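Local coordinates for uncharacterized protein (Helicobacter pylori, PDB 4O5J) that is the sialic acid-binding adhesin SabA, an outer membrane protein whose extracellular domain probably attaches the bacterium to sialylated carbohydrates of its host, at residues V87-T92 / Q345-I350; F108-K113 / Q124-F129; A268-Q273 / P281-D286. All coordinates share one frame; numbering follows the deposited sequence.

Overall arrangement
Starting from the N terminus, the chain runs through helix 82-101, whose residues 87-92 form the first half of interaction 1; their partner, 345-350 near the start of helix 343-396, comes only after 252 intervening residues. Both other contacts nest inside that long loop, one after the other. Interaction 2 closes a ten-residue loop that holds strand 118-120, the antiparallel partner of 112-113, about 32 Å from interaction 1 between centres. Interaction 3 closes the connection between helices 241-268 and 281-309. Interactions 2 and 3 lie on opposite sides of the chain's centre, 60 Å apart between centres, with the helix pairing of interaction 1 nearer the middle.

Interaction 1: V87-T92 / Q345-I350; sequences VQAVIT and QEVQTI
Ala89 receives the side chain of Glu346, which comes down alongside the methyl group and onto the backbone: OE1 of Glu346 lies 3.4 Å from CA of Ala89, and the two CB atoms are 4.0 Å apart. Next to this, the CB of Gln88 borders the same carboxylate. On the far side of the Ala89 methyl from that carboxylate, CD1 of Ile350 comes tip to tip with it at 4.2 Å. CG2 of Val347 approaches separately, 4.4 Å from CB of Ala89. Glu346 reaches across because its chain runs extended beyond CG (chi2 169°). At its far end a water joins the helices, donating to OE2 of Glu346 at 2.6 Å and to OG1 of Thr92 at 2.7 Å. This is a roughly antiparallel helix-helix packing inside the mainly helical adhesion domain, the axes of the two short segments passing 8.9 Å apart at 141° between their N-to-C directions; the small alanine in the closest backbone pair, Ala89-Glu346, is consistent with that spacing. The Thr92 hydroxyl is itself fixed by its own helix. With OG1 beside the backbone N (chi1 -64°), it gives its proton to O of Gln88 at 2.7 Å from above the carbonyl plane, while N of Thr92 reaches that oxygen from the opposite face. Farther out, Gln163 NE2 hydrogen-bonds to both OG1 of Thr92 and OE1 of Gln88, and Asn85 ND2 is bonded to O of Glu346. Helix 281-309 covers Val347 and Ile350 through Phe305, whereas Val90 packs against helix 241-268.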
loop_
_atom_site.group_PDB
_atom_site.type_symbol
_atom_site.label_atom_id
_atom_site.label_comp_id
_atom_site.label_asym_id
_atom_site.label_seq_id
_atom_site.Cartn_x
_atom_site.Cartn_y
_atom_site.Cartn_z
ATOM N N VAL A 87 1.711 -4.801 -4.331
ATOM C CA VAL A 87 0.718 -5.224 -5.291
ATOM C C VAL A 87 0.334 -6.698 -5.102
ATOM O O VAL A 87 -0.853 -7.039 -5.120
ATOM C CB VAL A 87 1.213 -5.011 -6.748
ATOM C CG1 VAL A 87 0.252 -5.630 -7.740
ATOM C CG2 VAL A 87 1.401 -3.524 -7.029
ATOM N N GLN A 88 1.315 -7.571 -4.926
ATOM C CA GLN A 88 1.053 -8.974 -4.677
ATOM C C GLN A 88 0.125 -9.157 -3.473
ATOM O O GLN A 88 -0.870 -9.929 -3.538
ATOM C CB GLN A 88 2.338 -9.761 -4.447
ATOM C CG GLN A 88 3.093 -10.137 -5.723
ATOM C CD GLN A 88 2.314 -11.135 -6.623
ATOM O OE1 GLN A 88 1.172 -11.582 -6.333
ATOM N NE2 GLN A 88 2.949 -11.511 -7.714
ATOM N N ALA A 89 0.424 -8.466 -2.389
ATOM C CA ALA A 89 -0.407 -8.572 -1.162
ATOM C C ALA A 89 -1.839 -8.125 -1.435
ATOM O O ALA A 89 -2.805 -8.818 -1.072
ATOM C CB ALA A 89 0.189 -7.736 -0.021
ATOM N N VAL A 90 -2.001 -6.977 -2.062
ATOM C CA VAL A 90 -3.335 -6.414 -2.280
ATOM C C VAL A 90 -4.164 -7.318 -3.207
ATOM O O VAL A 90 -5.318 -7.637 -2.889
ATOM C CB VAL A 90 -3.240 -4.984 -2.836
ATOM C CG1 VAL A 90 -4.623 -4.471 -3.282
ATOM C CG2 VAL A 90 -2.608 -4.092 -1.767
ATOM N N ILE A 91 -3.576 -7.777 -4.307
ATOM C CA ILE A 91 -4.292 -8.681 -5.241
ATOM C C ILE A 91 -4.673 -9.985 -4.553
ATOM O O ILE A 91 -5.812 -10.427 -4.631
ATOM C CB ILE A 91 -3.426 -9.009 -6.506
ATOM C CG1 ILE A 91 -3.072 -7.762 -7.324
ATOM C CG2 ILE A 91 -4.194 -9.952 -7.422
ATOM C CD1 ILE A 91 -4.245 -6.953 -7.767
ATOM N N THR A 92 -3.710 -10.607 -3.885
ATOM C CA THR A 92 -3.966 -11.822 -3.130
ATOM C C THR A 92 -5.134 -11.618 -2.146
ATOM O O THR A 92 -5.991 -12.497 -1.974
ATOM C CB THR A 92 -2.748 -12.218 -2.334
ATOM O OG1 THR A 92 -1.690 -12.521 -3.250
ATOM C CG2 THR A 92 -3.039 -13.439 -1.498
ATOM N N GLN A 345 3.065 -13.368 4.868
ATOM C CA GLN A 345 4.466 -13.137 4.607
ATOM C C GLN A 345 4.617 -11.863 3.737
ATOM O O GLN A 345 5.489 -11.016 3.973
ATOM C CB GLN A 345 5.074 -14.352 3.899
ATOM C CG GLN A 345 6.409 -14.062 3.269
ATOM C CD GLN A 345 7.492 -13.813 4.343
ATOM O OE1 GLN A 345 7.928 -14.747 5.010
ATOM N NE2 GLN A 345 7.914 -12.550 4.524
ATOM N N GLU A 346 3.743 -11.706 2.752
ATOM C CA GLU A 346 3.819 -10.529 1.876
ATOM C C GLU A 346 3.524 -9.240 2.649
ATOM O O GLU A 346 4.175 -8.200 2.438
ATOM C CB GLU A 346 2.826 -10.684 0.751
ATOM C CG GLU A 346 3.220 -11.789 -0.186
ATOM C CD GLU A 346 2.100 -12.151 -1.168
ATOM O OE1 GLU A 346 0.961 -11.660 -1.024
ATOM O OE2 GLU A 346 2.340 -12.951 -2.083
ATOM N N VAL A 347 2.538 -9.294 3.536
ATOM C CA VAL A 347 2.190 -8.157 4.367
ATOM C C VAL A 347 3.368 -7.788 5.285
ATOM O O VAL A 347 3.729 -6.604 5.422
ATOM C CB VAL A 347 0.922 -8.438 5.207
ATOM C CG1 VAL A 347 0.710 -7.334 6.260
ATOM C CG2 VAL A 347 -0.271 -8.576 4.274
ATOM N N GLN A 348 3.992 -8.799 5.886
ATOM C CA GLN A 348 5.131 -8.535 6.783
ATOM C C GLN A 348 6.273 -7.929 5.986
ATOM O O GLN A 348 6.996 -7.067 6.461
ATOM C CB GLN A 348 5.597 -9.801 7.455
ATOM C CG GLN A 348 4.566 -10.348 8.462
ATOM C CD GLN A 348 4.078 -9.298 9.480
ATOM O OE1 GLN A 348 4.890 -8.674 10.186
ATOM N NE2 GLN A 348 2.749 -9.118 9.568
ATOM N N THR A 349 6.433 -8.380 4.749
ATOM C CA THR A 349 7.469 -7.790 3.887
ATOM C C THR A 349 7.241 -6.287 3.660
ATOM O O THR A 349 8.219 -5.519 3.601
ATOM C CB THR A 349 7.563 -8.538 2.564
ATOM O OG1 THR A 349 7.950 -9.897 2.836
ATOM C CG2 THR A 349 8.534 -7.896 1.588
ATOM N N ILE A 350 5.987 -5.861 3.497
ATOM C CA ILE A 350 5.692 -4.441 3.386
ATOM C C ILE A 350 6.185 -3.740 4.654
ATOM O O ILE A 350 6.830 -2.706 4.585
ATOM C CB ILE A 350 4.204 -4.157 3.288
ATOM C CG1 ILE A 350 3.589 -4.924 2.135
ATOM C CG2 ILE A 350 4.014 -2.676 3.057
ATOM C CD1 ILE A 350 2.097 -4.641 2.000
HETATM O O HOH W 1 0.427 -14.236 -3.195
#

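Interaction 2: F108-K113 / Q124-F129; sequences FFVGKK and QGNPPF
Phe108 meets Pro127 through its carbonyl: O of Phe108 lies 3.1 Å from CD of Pro127, with CG almost as near. Phe109 follows with the main aromatic contact. Over one face of its ring comes the edge of Phe129, with CD1 above the centre, in a T-shaped pair of centroids 5.0 Å apart and planes at 62°. CB of Phe129 adds an off-centre CH-pi contact on this ring, while O of Pro127 sits at the ring edge, in plane, 3.5 Å from CD1 of Phe109. Val110 is gripped through its backbone by one side-chain amide: its N donates to OD1 of Asn126 at 2.8 Å and a nearly straight 167°, and ND2 of Asn126 returns a bond of 2.8 Å to O of Val110, in the carbonyl plane and on a lone pair. Two such bonds fix the rotation of the amide and tie the loop before helix 130-135 to strand 109-110. Both ND2 and the Val110 backbone also bond to Ala121. Lys113, poorly ordered, passes CD by the edge of the Phe129 ring. Phe109 is backbone-bonded to Cys142 of the Cys136-Cys142 disulfide, and strand 109-110 forms a small parallel pair with strand 143-144 in the adhesion domain.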
loop_
_atom_site.group_PDB
_atom_site.type_symbol
_atom_site.label_atom_id
_atom_site.label_comp_id
_atom_site.label_asym_id
_atom_site.label_seq_id
_atom_site.Cartn_x
_atom_site.Cartn_y
_atom_site.Cartn_z
ATOM N N PHE A 108 -24.203 -15.591 -0.398
ATOM C CA PHE A 108 -25.472 -15.025 -0.906
ATOM C C PHE A 108 -26.089 -16.024 -1.881
ATOM O O PHE A 108 -25.426 -16.972 -2.334
ATOM C CB PHE A 108 -25.195 -13.681 -1.599
ATOM C CG PHE A 108 -24.083 -13.747 -2.619
ATOM C CD1 PHE A 108 -24.360 -14.113 -3.972
ATOM C CD2 PHE A 108 -22.771 -13.462 -2.258
ATOM C CE1 PHE A 108 -23.319 -14.175 -4.926
ATOM C CE2 PHE A 108 -21.732 -13.502 -3.213
ATOM C CZ PHE A 108 -22.001 -13.888 -4.553
ATOM N N PHE A 109 -27.364 -15.811 -2.217
ATOM C CA PHE A 109 -28.098 -16.683 -3.110
ATOM C C PHE A 109 -28.214 -16.033 -4.519
ATOM O O PHE A 109 -28.664 -14.883 -4.654
ATOM C CB PHE A 109 -29.498 -16.911 -2.575
ATOM C CG PHE A 109 -30.369 -17.749 -3.467
ATOM C CD1 PHE A 109 -30.186 -19.132 -3.562
ATOM C CD2 PHE A 109 -31.388 -17.132 -4.233
ATOM C CE1 PHE A 109 -30.997 -19.903 -4.413
ATOM C CE2 PHE A 109 -32.211 -17.899 -5.054
ATOM C CZ PHE A 109 -32.034 -19.299 -5.133
ATOM N N VAL A 110 -27.763 -16.743 -5.548
ATOM C CA VAL A 110 -27.849 -16.217 -6.921
ATOM C C VAL A 110 -29.088 -16.802 -7.567
ATOM O O VAL A 110 -29.186 -18.007 -7.750
ATOM C CB VAL A 110 -26.639 -16.565 -7.765
ATOM C CG1 VAL A 110 -26.855 -16.143 -9.257
ATOM C CG2 VAL A 110 -25.389 -15.927 -7.205
ATOM N N GLY A 111 -30.051 -15.952 -7.889
ATOM C CA GLY A 111 -31.221 -16.391 -8.649
ATOM C C GLY A 111 -32.395 -15.447 -8.334
ATOM O O GLY A 111 -32.210 -14.367 -7.695
ATOM N N LYS A 112 -33.606 -15.831 -8.768
ATOM C CA LYS A 112 -34.803 -14.975 -8.659
ATOM C C LYS A 112 -35.492 -15.351 -7.365
ATOM O O LYS A 112 -35.648 -16.527 -7.020
ATOM C CB LYS A 112 -35.729 -15.023 -9.899
ATOM C CG LYS A 112 -35.346 -16.012 -11.018
ATOM C CD LYS A 112 -34.008 -15.735 -11.793
ATOM C CE LYS A 112 -33.069 -16.970 -11.944
ATOM N NZ LYS A 112 -31.727 -16.637 -12.575
ATOM N N LYS A 113 -35.802 -14.325 -6.601
ATOM C CA LYS A 113 -36.279 -14.492 -5.244
ATOM C C LYS A 113 -37.804 -14.286 -5.239
ATOM O O LYS A 113 -38.278 -13.242 -4.825
ATOM C CB LYS A 113 -35.497 -13.539 -4.290
ATOM C CG LYS A 113 -35.991 -13.505 -2.846
ATOM C CD LYS A 113 -34.877 -13.294 -1.825
ATOM C CE LYS A 113 -35.274 -12.383 -0.652
ATOM N NZ LYS A 113 -34.932 -10.966 -1.075
ATOM N N GLN A 124 -21.946 -22.884 -10.159
ATOM C CA GLN A 124 -21.113 -23.600 -9.211
ATOM C C GLN A 124 -20.889 -22.730 -7.966
ATOM O O GLN A 124 -20.422 -21.593 -8.064
ATOM C CB GLN A 124 -19.789 -23.882 -9.889
ATOM C CG GLN A 124 -19.108 -25.097 -9.388
ATOM C CD GLN A 124 -17.864 -25.416 -10.155
ATOM O OE1 GLN A 124 -17.398 -24.608 -10.942
ATOM N NE2 GLN A 124 -17.305 -26.571 -9.936
ATOM N N GLY A 125 -21.214 -23.258 -6.772
ATOM C CA GLY A 125 -20.977 -22.533 -5.516
ATOM C C GLY A 125 -22.239 -21.917 -4.950
ATOM O O GLY A 125 -22.226 -21.405 -3.800
ATOM N N ASN A 126 -23.349 -21.966 -5.684
ATOM C CA ASN A 126 -24.580 -21.345 -5.234
ATOM C C ASN A 126 -25.164 -22.142 -4.039
ATOM O O ASN A 126 -25.388 -23.310 -4.159
ATOM C CB ASN A 126 -25.613 -21.327 -6.345
ATOM C CG ASN A 126 -26.660 -20.220 -6.197
ATOM O OD1 ASN A 126 -26.463 -19.242 -5.462
ATOM N ND2 ASN A 126 -27.749 -20.320 -6.988
ATOM N N PRO A 127 -25.396 -21.482 -2.896
ATOM C CA PRO A 127 -25.945 -22.242 -1.751
ATOM C C PRO A 127 -27.407 -22.480 -1.962
ATOM O O PRO A 127 -28.021 -21.812 -2.777
ATOM C CB PRO A 127 -25.789 -21.261 -0.556
ATOM C CG PRO A 127 -25.834 -19.885 -1.134
ATOM C CD PRO A 127 -25.172 -20.030 -2.590
ATOM N N PRO A 128 -28.003 -23.429 -1.216
ATOM C CA PRO A 128 -29.442 -23.581 -1.354
ATOM C C PRO A 128 -30.231 -22.340 -0.859
ATOM O O PRO A 128 -29.746 -21.579 -0.022
ATOM C CB PRO A 128 -29.760 -24.795 -0.485
ATOM C CG PRO A 128 -28.615 -24.876 0.471
ATOM C CD PRO A 128 -27.410 -24.361 -0.240
ATOM N N PHE A 129 -31.455 -22.179 -1.369
ATOM C CA PHE A 129 -32.269 -21.031 -1.055
ATOM C C PHE A 129 -32.625 -20.963 0.443
ATOM O O PHE A 129 -32.737 -19.856 0.994
ATOM C CB PHE A 129 -33.546 -21.100 -1.830
ATOM C CG PHE A 129 -34.434 -19.939 -1.602
ATOM C CD1 PHE A 129 -34.015 -18.639 -1.925
ATOM C CD2 PHE A 129 -35.709 -20.119 -1.099
ATOM C CE1 PHE A 129 -34.852 -17.533 -1.720
ATOM C CE2 PHE A 129 -36.552 -19.015 -0.928
ATOM C CZ PHE A 129 -36.112 -17.725 -1.241
#

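Interaction 3: A268-Q273 / P281-D286; sequences ASLQAQ and PKFAKD
The extended backbone around Leu270 runs past the first turns of helix 281-309, with CA of Leu270 and CA of Phe283 the closest such pair at 6.9 Å. The Phe283 ring is met by Gln273, Leu270 and the carbonyl O of Gln271, the last obliquely, 3.7 Å from CE1 of Phe283. Gln273 lies over one face, its CG 3.7 Å from the ring centroid in a CH-pi contact displaced toward the rim. The chain of Gln273 is bent at chi2 (-60°), which lays the amide over the ring as well, stacked with the planes 20° apart. NE2 of Gln273 turns back to donate to O of Gln271 at 2.8 Å; that oxygen lies in the amide plane of Gln273, while the donor stands above the Gln271 carbonyl plane. Leu270 crosses Phe283 at about a right angle and brings CD2 to 3.6 Å from CD1 of the ring. This is the connection between consecutive helices 241-268 and 281-309, packed back on the start of the second, and Leu64 of helix 57-76 packs on both Leu270 and Phe283. CD2 of Leu270 also touches CB of Asp286. The carboxylate of Asp286 forms a salt bridge within the helix, OD2 lying 3.4 Å from NZ of Lys282. OG of Ser269 is 4.0 Å from OD2 of Asp286 but hydrogen-bonds to O of Leu266.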
loop_
_atom_site.group_PDB
_atom_site.type_symbol
_atom_site.label_atom_id
_atom_site.label_comp_id
_atom_site.label_asym_id
_atom_site.label_seq_id
_atom_site.Cartn_x
_atom_site.Cartn_y
_atom_site.Cartn_z
ATOM N N ALA A 268 16.348 9.181 -14.371
ATOM C CA ALA A 268 17.152 9.140 -15.593
ATOM C C ALA A 268 17.884 10.464 -15.842
ATOM O O ALA A 268 18.953 10.434 -16.388
ATOM C CB ALA A 268 16.306 8.756 -16.821
ATOM N N SER A 269 17.288 11.593 -15.436
ATOM C CA SER A 269 17.916 12.906 -15.587
ATOM C C SER A 269 18.860 13.304 -14.458
ATOM O O SER A 269 19.256 14.453 -14.414
ATOM C CB SER A 269 16.850 13.993 -15.793
ATOM O OG SER A 269 16.192 14.310 -14.591
ATOM N N LEU A 270 19.227 12.375 -13.562
ATOM C CA LEU A 270 20.089 12.700 -12.402
ATOM C C LEU A 270 21.334 11.829 -12.391
ATOM O O LEU A 270 21.242 10.599 -12.514
ATOM C CB LEU A 270 19.335 12.520 -11.072
ATOM C CG LEU A 270 18.260 13.577 -10.852
ATOM C CD1 LEU A 270 17.478 13.231 -9.650
ATOM C CD2 LEU A 270 18.920 14.926 -10.644
ATOM N N GLN A 271 22.505 12.459 -12.269
ATOM C CA GLN A 271 23.733 11.670 -12.305
ATOM C C GLN A 271 24.710 12.140 -11.235
ATOM O O GLN A 271 24.599 13.281 -10.750
ATOM C CB GLN A 271 24.331 11.778 -13.693
ATOM C CG GLN A 271 25.690 11.140 -13.821
ATOM C CD GLN A 271 26.257 11.314 -15.194
ATOM O OE1 GLN A 271 25.648 10.851 -16.162
ATOM N NE2 GLN A 271 27.425 11.995 -15.302
ATOM N N ALA A 272 25.647 11.268 -10.846
ATOM C CA ALA A 272 26.621 11.605 -9.793
ATOM C C ALA A 272 27.370 12.901 -10.142
ATOM O O ALA A 272 27.768 13.082 -11.285
ATOM C CB ALA A 272 27.588 10.451 -9.561
ATOM N N GLN A 273 27.524 13.824 -9.187
ATOM C CA GLN A 273 28.106 15.168 -9.485
ATOM C C GLN A 273 29.622 15.224 -9.440
ATOM O O GLN A 273 30.223 14.523 -8.614
ATOM C CB GLN A 273 27.531 16.224 -8.541
ATOM C CG GLN A 273 26.057 16.412 -8.775
ATOM C CD GLN A 273 25.829 16.853 -10.190
ATOM O OE1 GLN A 273 26.078 18.021 -10.523
ATOM N NE2 GLN A 273 25.410 15.921 -11.058
ATOM N N PRO A 281 21.248 24.658 -10.333
ATOM C CA PRO A 281 19.894 24.807 -9.749
ATOM C C PRO A 281 18.982 23.674 -10.156
ATOM O O PRO A 281 18.180 23.180 -9.345
ATOM C CB PRO A 281 19.382 26.137 -10.345
ATOM C CG PRO A 281 20.645 26.902 -10.690
ATOM C CD PRO A 281 21.678 25.863 -11.076
ATOM N N LYS A 282 19.109 23.267 -11.413
ATOM C CA LYS A 282 18.297 22.177 -11.952
ATOM C C LYS A 282 18.517 20.851 -11.170
ATOM O O LYS A 282 17.554 20.204 -10.754
ATOM C CB LYS A 282 18.606 21.982 -13.456
ATOM C CG LYS A 282 18.227 20.624 -13.973
ATOM C CD LYS A 282 16.863 20.701 -14.657
ATOM C CE LYS A 282 16.760 19.621 -15.731
ATOM N NZ LYS A 282 15.290 19.448 -15.903
ATOM N N PHE A 283 19.779 20.452 -10.955
ATOM C CA PHE A 283 20.093 19.237 -10.196
ATOM C C PHE A 283 19.586 19.372 -8.744
ATOM O O PHE A 283 18.963 18.438 -8.174
ATOM C CB PHE A 283 21.605 18.993 -10.208
ATOM C CG PHE A 283 22.033 17.899 -9.305
ATOM C CD1 PHE A 283 21.984 16.581 -9.734
ATOM C CD2 PHE A 283 22.452 18.172 -8.015
ATOM C CE1 PHE A 283 22.364 15.546 -8.896
ATOM C CE2 PHE A 283 22.830 17.145 -7.190
ATOM C CZ PHE A 283 22.773 15.830 -7.625
ATOM N N ALA A 284 19.842 20.531 -8.166
ATOM C CA ALA A 284 19.354 20.834 -6.839
ATOM C C ALA A 284 17.868 20.591 -6.685
ATOM O O ALA A 284 17.436 19.952 -5.724
ATOM C CB ALA A 284 19.653 22.233 -6.487
ATOM N N LYS A 285 17.082 21.106 -7.620
ATOM C CA LYS A 285 15.647 21.046 -7.468
ATOM C C LYS A 285 15.161 19.628 -7.783
ATOM O O LYS A 285 14.222 19.100 -7.170
ATOM C CB LYS A 285 15.001 22.081 -8.385
ATOM C CG LYS A 285 13.515 22.033 -8.296
ATOM C CD LYS A 285 12.823 22.786 -9.397
ATOM C CE LYS A 285 11.353 22.391 -9.305
ATOM N NZ LYS A 285 10.572 22.945 -10.432
ATOM N N ASP A 286 15.862 18.975 -8.694
ATOM C CA ASP A 286 15.435 17.636 -9.143
ATOM C C ASP A 286 15.721 16.576 -8.102
ATOM O O ASP A 286 14.882 15.698 -7.894
ATOM C CB ASP A 286 16.067 17.223 -10.505
ATOM C CG ASP A 286 15.336 17.874 -11.720
ATOM O OD1 ASP A 286 14.185 18.367 -11.520
ATOM O OD2 ASP A 286 15.903 17.910 -12.886
#